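Local coordinates for glucoamylase (Thermoanaerobacterium thermosaccharolyticum, PDB 1LF6), which hydrolyses terminal alpha-1,4-linked glucose units one after another from the non-reducing ends of starch-like chains, probably releasing beta-D-glucose, at residues A[314-319]-A[365-370]; A[341-346]-A[652-657]; A[381-384]-A[388-391]. All coordinates share one frame; numbering follows the deposited sequence.

Interaction 1 of 3, residues A[314-319]-A[365-370]; sequences KGAYIA and LDYLAK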
# COMPACT_ATOMS: atom_id res chain seq x y z
N LYS A 314 -15.36 -7.55 -1.84
CA LYS A 314 -14.69 -7.55 -3.13
C LYS A 314 -14.78 -6.21 -3.84
O LYS A 314 -15.80 -5.53 -3.79
CB LYS A 314 -15.26 -8.66 -4.02
CG LYS A 314 -15.07 -10.06 -3.46
CD LYS A 314 -15.62 -11.12 -4.40
CE LYS A 314 -15.44 -12.51 -3.82
NZ LYS A 314 -16.05 -13.55 -4.70
N GLY A 315 -13.69 -5.82 -4.50
CA GLY A 315 -13.67 -4.55 -5.20
C GLY A 315 -13.03 -3.49 -4.33
O GLY A 315 -12.65 -2.42 -4.81
N ALA A 316 -12.91 -3.78 -3.04
CA ALA A 316 -12.30 -2.84 -2.10
C ALA A 316 -10.78 -2.92 -2.14
O ALA A 316 -10.17 -3.73 -1.44
CB ALA A 316 -12.79 -3.13 -0.69
N TYR A 317 -10.15 -2.09 -2.97
CA TYR A 317 -8.70 -2.07 -3.07
C TYR A 317 -8.15 -0.95 -2.21
O TYR A 317 -8.59 0.20 -2.33
CB TYR A 317 -8.28 -1.88 -4.53
CG TYR A 317 -8.48 -3.13 -5.36
CD1 TYR A 317 -7.51 -4.13 -5.38
CD2 TYR A 317 -9.67 -3.35 -6.06
CE1 TYR A 317 -7.72 -5.32 -6.08
CE2 TYR A 317 -9.89 -4.54 -6.76
CZ TYR A 317 -8.91 -5.52 -6.76
OH TYR A 317 -9.13 -6.71 -7.42
N ILE A 318 -7.20 -1.27 -1.34
CA ILE A 318 -6.63 -0.27 -0.45
C ILE A 318 -5.47 0.50 -1.08
O ILE A 318 -4.94 0.12 -2.13
CB ILE A 318 -6.17 -0.90 0.88
CG1 ILE A 318 -5.10 -1.96 0.63
CG2 ILE A 318 -7.37 -1.50 1.61
CD1 ILE A 318 -4.46 -2.48 1.91
N ALA A 319 -5.07 1.58 -0.42
CA ALA A 319 -4.00 2.44 -0.91
C ALA A 319 -2.60 1.85 -0.73
O ALA A 319 -1.73 2.03 -1.58
CB ALA A 319 -4.09 3.80 -0.23
N LEU A 365 -15.37 -1.26 -9.72
CA LEU A 365 -16.42 -0.32 -10.12
C LEU A 365 -17.71 -0.65 -9.38
O LEU A 365 -18.39 0.25 -8.88
CB LEU A 365 -16.66 -0.37 -11.63
CG LEU A 365 -17.70 0.61 -12.18
CD1 LEU A 365 -17.30 2.04 -11.84
CD2 LEU A 365 -17.83 0.45 -13.70
N ASP A 366 -18.03 -1.93 -9.30
CA ASP A 366 -19.24 -2.36 -8.60
C ASP A 366 -19.17 -2.03 -7.11
O ASP A 366 -20.20 -1.83 -6.47
CB ASP A 366 -19.46 -3.86 -8.82
CG ASP A 366 -20.07 -4.15 -10.17
OD1 ASP A 366 -19.65 -5.14 -10.81
OD2 ASP A 366 -20.96 -3.39 -10.60
N TYR A 367 -17.96 -1.98 -6.57
CA TYR A 367 -17.78 -1.63 -5.17
C TYR A 367 -18.22 -0.17 -5.02
O TYR A 367 -18.97 0.18 -4.11
CB TYR A 367 -16.31 -1.76 -4.76
CG TYR A 367 -16.01 -1.23 -3.38
CD1 TYR A 367 -16.30 -1.99 -2.24
CD2 TYR A 367 -15.48 0.05 -3.19
CE1 TYR A 367 -16.08 -1.49 -0.96
CE2 TYR A 367 -15.26 0.56 -1.91
CZ TYR A 367 -15.56 -0.21 -0.80
OH TYR A 367 -15.35 0.29 0.46
N LEU A 368 -17.74 0.68 -5.93
CA LEU A 368 -18.07 2.11 -5.92
C LEU A 368 -19.57 2.34 -6.12
O LEU A 368 -20.15 3.27 -5.55
CB LEU A 368 -17.28 2.83 -7.01
CG LEU A 368 -15.76 2.90 -6.83
CD1 LEU A 368 -15.14 3.48 -8.08
CD2 LEU A 368 -15.41 3.76 -5.62
N ALA A 369 -20.19 1.51 -6.95
CA ALA A 369 -21.62 1.62 -7.21
C ALA A 369 -22.37 1.39 -5.91
O ALA A 369 -23.38 2.03 -5.64
CB ALA A 369 -22.04 0.58 -8.26
N LYS A 370 -21.85 0.48 -5.10
CA LYS A 370 -22.45 0.14 -3.81
C LYS A 370 -22.30 1.35 -2.87
O LYS A 370 -23.21 1.67 -2.10
CB LYS A 370 -21.73 -1.08 -3.22
CG LYS A 370 -22.57 -1.94 -2.27
CD LYS A 370 -23.04 -1.17 -1.05
CE LYS A 370 -23.73 -2.09 -0.04
NZ LYS A 370 -22.79 -3.09 0.53

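Interaction 2 of 3, residues A[341-346]-A[652-657]; sequences WSRDLY and LNWAHA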
# COMPACT_ATOMS: atom_id res chain seq x y z
N TRP A 341 -9.95 4.72 -1.50
CA TRP A 341 -10.11 6.03 -2.12
C TRP A 341 -10.54 5.81 -3.56
O TRP A 341 -9.93 5.04 -4.30
CB TRP A 341 -8.79 6.80 -2.14
CG TRP A 341 -8.46 7.56 -0.89
CD1 TRP A 341 -8.74 8.88 -0.63
CD2 TRP A 341 -7.70 7.08 0.23
NE1 TRP A 341 -8.19 9.25 0.58
CE2 TRP A 341 -7.55 8.17 1.13
CE3 TRP A 341 -7.13 5.84 0.56
CZ2 TRP A 341 -6.85 8.05 2.34
CZ3 TRP A 341 -6.44 5.72 1.76
CH2 TRP A 341 -6.30 6.82 2.64
N SER A 342 -11.60 6.50 -3.95
CA SER A 342 -12.11 6.42 -5.30
C SER A 342 -11.00 6.71 -6.31
O SER A 342 -10.90 6.05 -7.35
CB SER A 342 -13.25 7.43 -5.46
OG SER A 342 -13.61 7.60 -6.81
N ARG A 343 -10.17 7.71 -6.00
CA ARG A 343 -9.07 8.10 -6.88
C ARG A 343 -8.09 6.95 -7.07
O ARG A 343 -7.85 6.52 -8.20
CB ARG A 343 -8.36 9.34 -6.30
CG ARG A 343 -7.08 9.76 -7.04
CD ARG A 343 -6.46 11.02 -6.44
NE ARG A 343 -6.50 11.00 -4.98
CZ ARG A 343 -7.38 11.68 -4.24
NH1 ARG A 343 -8.28 12.45 -4.83
NH2 ARG A 343 -7.35 11.57 -2.93
N ASP A 344 -7.53 6.45 -5.98
CA ASP A 344 -6.57 5.36 -6.07
C ASP A 344 -7.19 4.13 -6.74
O ASP A 344 -6.56 3.50 -7.59
CB ASP A 344 -6.05 4.98 -4.67
CG ASP A 344 -5.27 6.12 -4.03
OD1 ASP A 344 -4.13 5.89 -3.56
OD2 ASP A 344 -5.79 7.25 -4.00
N LEU A 345 -8.42 3.80 -6.38
CA LEU A 345 -9.11 2.65 -6.95
C LEU A 345 -9.24 2.81 -8.47
O LEU A 345 -9.03 1.86 -9.23
CB LEU A 345 -10.50 2.51 -6.30
CG LEU A 345 -11.35 1.27 -6.59
CD1 LEU A 345 -10.57 0.01 -6.24
CD2 LEU A 345 -12.63 1.34 -5.77
N TYR A 346 -9.57 4.02 -8.89
CA TYR A 346 -9.72 4.35 -10.31
C TYR A 346 -8.43 4.04 -11.06
O TYR A 346 -8.45 3.39 -12.11
CB TYR A 346 -10.06 5.84 -10.44
CG TYR A 346 -9.91 6.45 -11.82
CD1 TYR A 346 -10.79 6.12 -12.85
CD2 TYR A 346 -8.88 7.36 -12.09
CE1 TYR A 346 -10.66 6.70 -14.12
CE2 TYR A 346 -8.75 7.94 -13.35
CZ TYR A 346 -9.64 7.60 -14.36
OH TYR A 346 -9.50 8.18 -15.61
N LEU A 652 3.08 1.63 -2.65
CA LEU A 652 2.03 2.61 -2.92
C LEU A 652 1.35 2.05 -4.17
O LEU A 652 1.89 2.13 -5.27
CB LEU A 652 2.59 4.01 -3.21
CG LEU A 652 1.53 5.10 -3.43
CD1 LEU A 652 0.74 5.31 -2.14
CD2 LEU A 652 2.18 6.40 -3.85
N ASN A 653 0.18 1.46 -3.97
CA ASN A 653 -0.56 0.83 -5.06
C ASN A 653 -0.78 1.71 -6.29
O ASN A 653 -0.68 1.24 -7.42
CB ASN A 653 -1.88 0.27 -4.53
CG ASN A 653 -1.66 -0.86 -3.54
OD1 ASN A 653 -0.62 -1.54 -3.57
ND2 ASN A 653 -2.63 -1.09 -2.67
N TRP A 654 -1.08 2.98 -6.06
CA TRP A 654 -1.29 3.92 -7.16
C TRP A 654 -0.01 4.05 -8.00
O TRP A 654 -0.07 4.14 -9.24
CB TRP A 654 -1.72 5.27 -6.57
CG TRP A 654 -2.01 6.36 -7.56
CD1 TRP A 654 -2.00 6.27 -8.92
CD2 TRP A 654 -2.32 7.72 -7.24
NE1 TRP A 654 -2.28 7.50 -9.48
CE2 TRP A 654 -2.48 8.40 -8.47
CE3 TRP A 654 -2.48 8.42 -6.04
CZ2 TRP A 654 -2.79 9.77 -8.52
CZ3 TRP A 654 -2.78 9.77 -6.09
CH2 TRP A 654 -2.93 10.43 -7.33
N ALA A 655 1.15 4.05 -7.34
CA ALA A 655 2.42 4.17 -8.06
C ALA A 655 2.69 2.92 -8.91
O ALA A 655 3.23 3.02 -10.01
CB ALA A 655 3.55 4.39 -7.07
N HIS A 656 2.35 1.75 -8.39
CA HIS A 656 2.55 0.52 -9.14
C HIS A 656 1.60 0.49 -10.32
O HIS A 656 1.95 0.01 -11.40
CB HIS A 656 2.33 -0.69 -8.23
CG HIS A 656 3.54 -1.04 -7.42
ND1 HIS A 656 4.64 -1.67 -7.97
CD2 HIS A 656 3.86 -0.78 -6.13
CE1 HIS A 656 5.59 -1.77 -7.05
NE2 HIS A 656 5.14 -1.24 -5.93
N ALA A 657 0.40 1.03 -10.13
CA ALA A 657 -0.59 1.09 -11.19
C ALA A 657 -0.07 2.04 -12.26
O ALA A 657 -0.19 1.77 -13.46
CB ALA A 657 -1.93 1.59 -10.63
O HOH W 1 -2.39 3.84 -3.70

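Interaction 3 of 3, residues A[381-384]-A[388-391]; sequences NTWI and PYWT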
# COMPACT_ATOMS: atom_id res chain seq x y z
N ASN A 381 -13.15 9.08 1.60
CA ASN A 381 -12.68 7.71 1.57
C ASN A 381 -13.61 6.87 2.42
O ASN A 381 -14.44 7.40 3.16
CB ASN A 381 -11.22 7.61 2.06
CG ASN A 381 -11.01 8.27 3.42
OD1 ASN A 381 -9.91 8.74 3.72
ND2 ASN A 381 -12.04 8.30 4.23
N THR A 382 -13.50 5.55 2.31
CA THR A 382 -14.35 4.65 3.07
C THR A 382 -13.56 3.47 3.59
O THR A 382 -12.48 3.17 3.09
CB THR A 382 -15.47 4.07 2.19
OG1 THR A 382 -14.88 3.39 1.08
CG2 THR A 382 -16.40 5.16 1.67
N TRP A 383 -14.11 2.80 4.60
CA TRP A 383 -13.49 1.60 5.13
C TRP A 383 -13.78 0.58 4.04
O TRP A 383 -14.64 0.81 3.18
CB TRP A 383 -14.16 1.15 6.42
CG TRP A 383 -14.09 2.14 7.52
CD1 TRP A 383 -14.95 3.17 7.74
CD2 TRP A 383 -13.12 2.19 8.56
NE1 TRP A 383 -14.58 3.86 8.87
CE2 TRP A 383 -13.45 3.28 9.39
CE3 TRP A 383 -11.99 1.42 8.87
CZ2 TRP A 383 -12.70 3.62 10.52
CZ3 TRP A 383 -11.24 1.75 10.00
CH2 TRP A 383 -11.61 2.85 10.81
N ILE A 384 -13.09 -0.55 4.06
CA ILE A 384 -13.33 -1.57 3.05
C ILE A 384 -14.79 -2.05 3.07
O ILE A 384 -15.30 -2.54 2.06
CB ILE A 384 -12.37 -2.76 3.21
CG1 ILE A 384 -12.40 -3.28 4.65
CG2 ILE A 384 -10.96 -2.33 2.84
CD1 ILE A 384 -11.46 -4.45 4.89
N PRO A 388 -18.47 5.27 5.12
CA PRO A 388 -17.64 6.47 4.99
C PRO A 388 -16.73 6.71 6.19
O PRO A 388 -17.10 6.43 7.33
CB PRO A 388 -18.67 7.59 4.79
CG PRO A 388 -19.89 7.06 5.49
CD PRO A 388 -19.90 5.61 5.08
N TYR A 389 -15.53 7.21 5.91
CA TYR A 389 -14.55 7.50 6.95
C TYR A 389 -14.41 9.02 7.03
O TYR A 389 -15.14 9.66 7.79
CB TYR A 389 -13.20 6.86 6.60
CG TYR A 389 -12.11 7.10 7.62
CD1 TYR A 389 -11.21 8.16 7.48
CD2 TYR A 389 -11.98 6.27 8.73
CE1 TYR A 389 -10.21 8.38 8.43
CE2 TYR A 389 -10.98 6.48 9.68
CZ TYR A 389 -10.10 7.54 9.53
OH TYR A 389 -9.13 7.77 10.48
N TRP A 390 -13.51 9.59 6.24
CA TRP A 390 -13.34 11.05 6.24
C TRP A 390 -14.48 11.67 5.44
O TRP A 390 -15.08 11.01 4.58
CB TRP A 390 -11.99 11.44 5.64
CG TRP A 390 -10.86 11.62 6.63
CD1 TRP A 390 -9.55 11.84 6.33
CD2 TRP A 390 -10.95 11.61 8.07
NE1 TRP A 390 -8.81 11.96 7.48
CE2 TRP A 390 -9.64 11.82 8.56
CE3 TRP A 390 -12.00 11.43 8.98
CZ2 TRP A 390 -9.35 11.88 9.94
CZ3 TRP A 390 -11.71 11.48 10.35
CH2 TRP A 390 -10.40 11.70 10.81
N THR A 391 -14.77 12.93 5.72
CA THR A 391 -15.88 13.60 5.05
C THR A 391 -15.50 14.78 4.16
O THR A 391 -16.30 15.69 3.96
CB THR A 391 -16.92 14.08 6.09
OG1 THR A 391 -18.09 14.55 5.41
CG2 THR A 391 -16.34 15.21 6.95

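Interaction 1 of 3, residues A[314-319]-A[365-370]
The hydroxyl of Tyr367, whose ring carries this contact, is gripped at its far end by two groups: OH is hydrogen-bonded to Thr382 OG1 and more weakly to Ile384 O. Between that end and helix 358-375, the ring lies along the backbone of Lys314, Gly315 and Ala316. CG is anti to the backbone N (chi1 172°), which carries the ring out from the helix flank toward the loop. The methyl of Ala316 sits over one face in a CH-pi contact, with CB 4.1 Å from the Tyr367 ring centroid and 26° off its normal. A short side chain suits this place, because it lets the loop backbone come down close to the ring. At the root of the side chain, Gly315 O is 3.7 Å from Tyr367 CB. Gly315 has no side chain for good reason: a beta carbon there would lie 2.8 Å from Tyr367 CB, and at phi 96° it would also press on the carbonyl oxygen of Lys314. Gly315 N donates to Glu309 OE2, which helps fix the loop, while the exposed Lys314 makes a cation-pi contact with Tyr46. No hydrogen bond joins the loop directly to this part of the helix. The contact therefore depends on shape, an aromatic face against the Ala316 methyl with the glycine backbone close by, while the ring's one polar group is satisfied by a different loop.

Interaction 2 of 3, residues A[341-346]-A[652-657]
Arg343 and Trp654 meet through the aliphatic part of the arginine: Arg343 CD is 3.7 Å from Trp654 CH2, and CG stands over one indole face near its rim. The guanidinium plane is inclined 38° to the ring and presents its edge near CZ3, so this is not a flat stack. Asp344 crosses the same indole at about a right angle, its OD1 3.9 Å from Trp654 CB. A water links the two helices, donating to Asp344 OD1 at 2.7 Å and accepting from Trp654 N at 2.8 Å; that amide lies in the first turn, where a helix supplies no acceptor of its own.

Farther out, Arg343 NH1 is fixed by a salt bridge to Asp396 and a hydrogen bond to Gln394, while the indole stacks with His347. Were Trp654 an alanine, the Arg343 methylenes would probably face a gap and His347 would lose its stacking partner. Arg343 also makes a weak, long ion pair with Glu438, the probable proton donor. Two helix starts packed together, one of them beside the probable catalytic acid, are consistent with the (alpha/alpha)6 barrel of family 15 glycoside hydrolases.

Interaction 3 of 3, residues A[381-384]-A[388-391]
Thr382 and Pro388 form a single beta bridge, their CA atoms 4.2 Å apart, and Tyr389 N donates to Asn381 O at 3.0 Å with a nearly straight N-H...O angle of 165°. Pro388 has no N-H to give, and it contributes by packing: Thr382 CG2 rests 3.8 Å from Pro388 CA.

Aromatic rings make much of the side-chain contact. Tyr389 CG is anti to its amide nitrogen (chi1 180°), which sends the ring across to Trp383. There the two form an offset edge-to-face pair, with the edge of the tyrosine directed at the indole face, the planes at 74° and the six-membered centroids 5.1 Å apart; the closest atoms, Trp383 CZ2 and Tyr389 CD2, are 3.3 Å apart. The para-related edge atom, Tyr389 CE1, stands over the centre of the Trp390 ring, so one phenol ring is held between two indoles. A slim ring with C-H groups on both edges is well suited to that slot. The side chain of Asn381 lies alongside that of Trp390, pointing the same way. Trp383 also makes a cation-pi contact with Lys387, in the short connection between the segments.

Asn381 is buried, packs on Trp341, and its side chain comes within about 5 Å of that of Glu438, the probable proton donor. The whole turn lies in the loop between helices 358-375 and 395-407, tied by the backbone of Thr382 to that of Val340, just ahead of helix 342-355.

In the fold
Interactions 1 and 2 are buried, whereas interaction 3 is partly open at its tryptophans and proline. Helix 342-355, which supplies one side of interaction 2, also touches the other two: Leu345 packs against Gly315 and Tyr317 of interaction 1, and Trp341, the N-cap of the same helix, touches Asn381 of interaction 3. Residues 314-319 continue into interaction 2, where Ile318 O and Ala319 O accept hydrogen bonds from Asn653. Interaction 1 is joined to interaction 3 through the tyrosine hydroxyl. Their chemistry follows their place: a ring under an alanine methyl, arginine methylenes on an indole with one bridging water, and a partly exposed aromatic cluster on a loop near the probable catalytic acid.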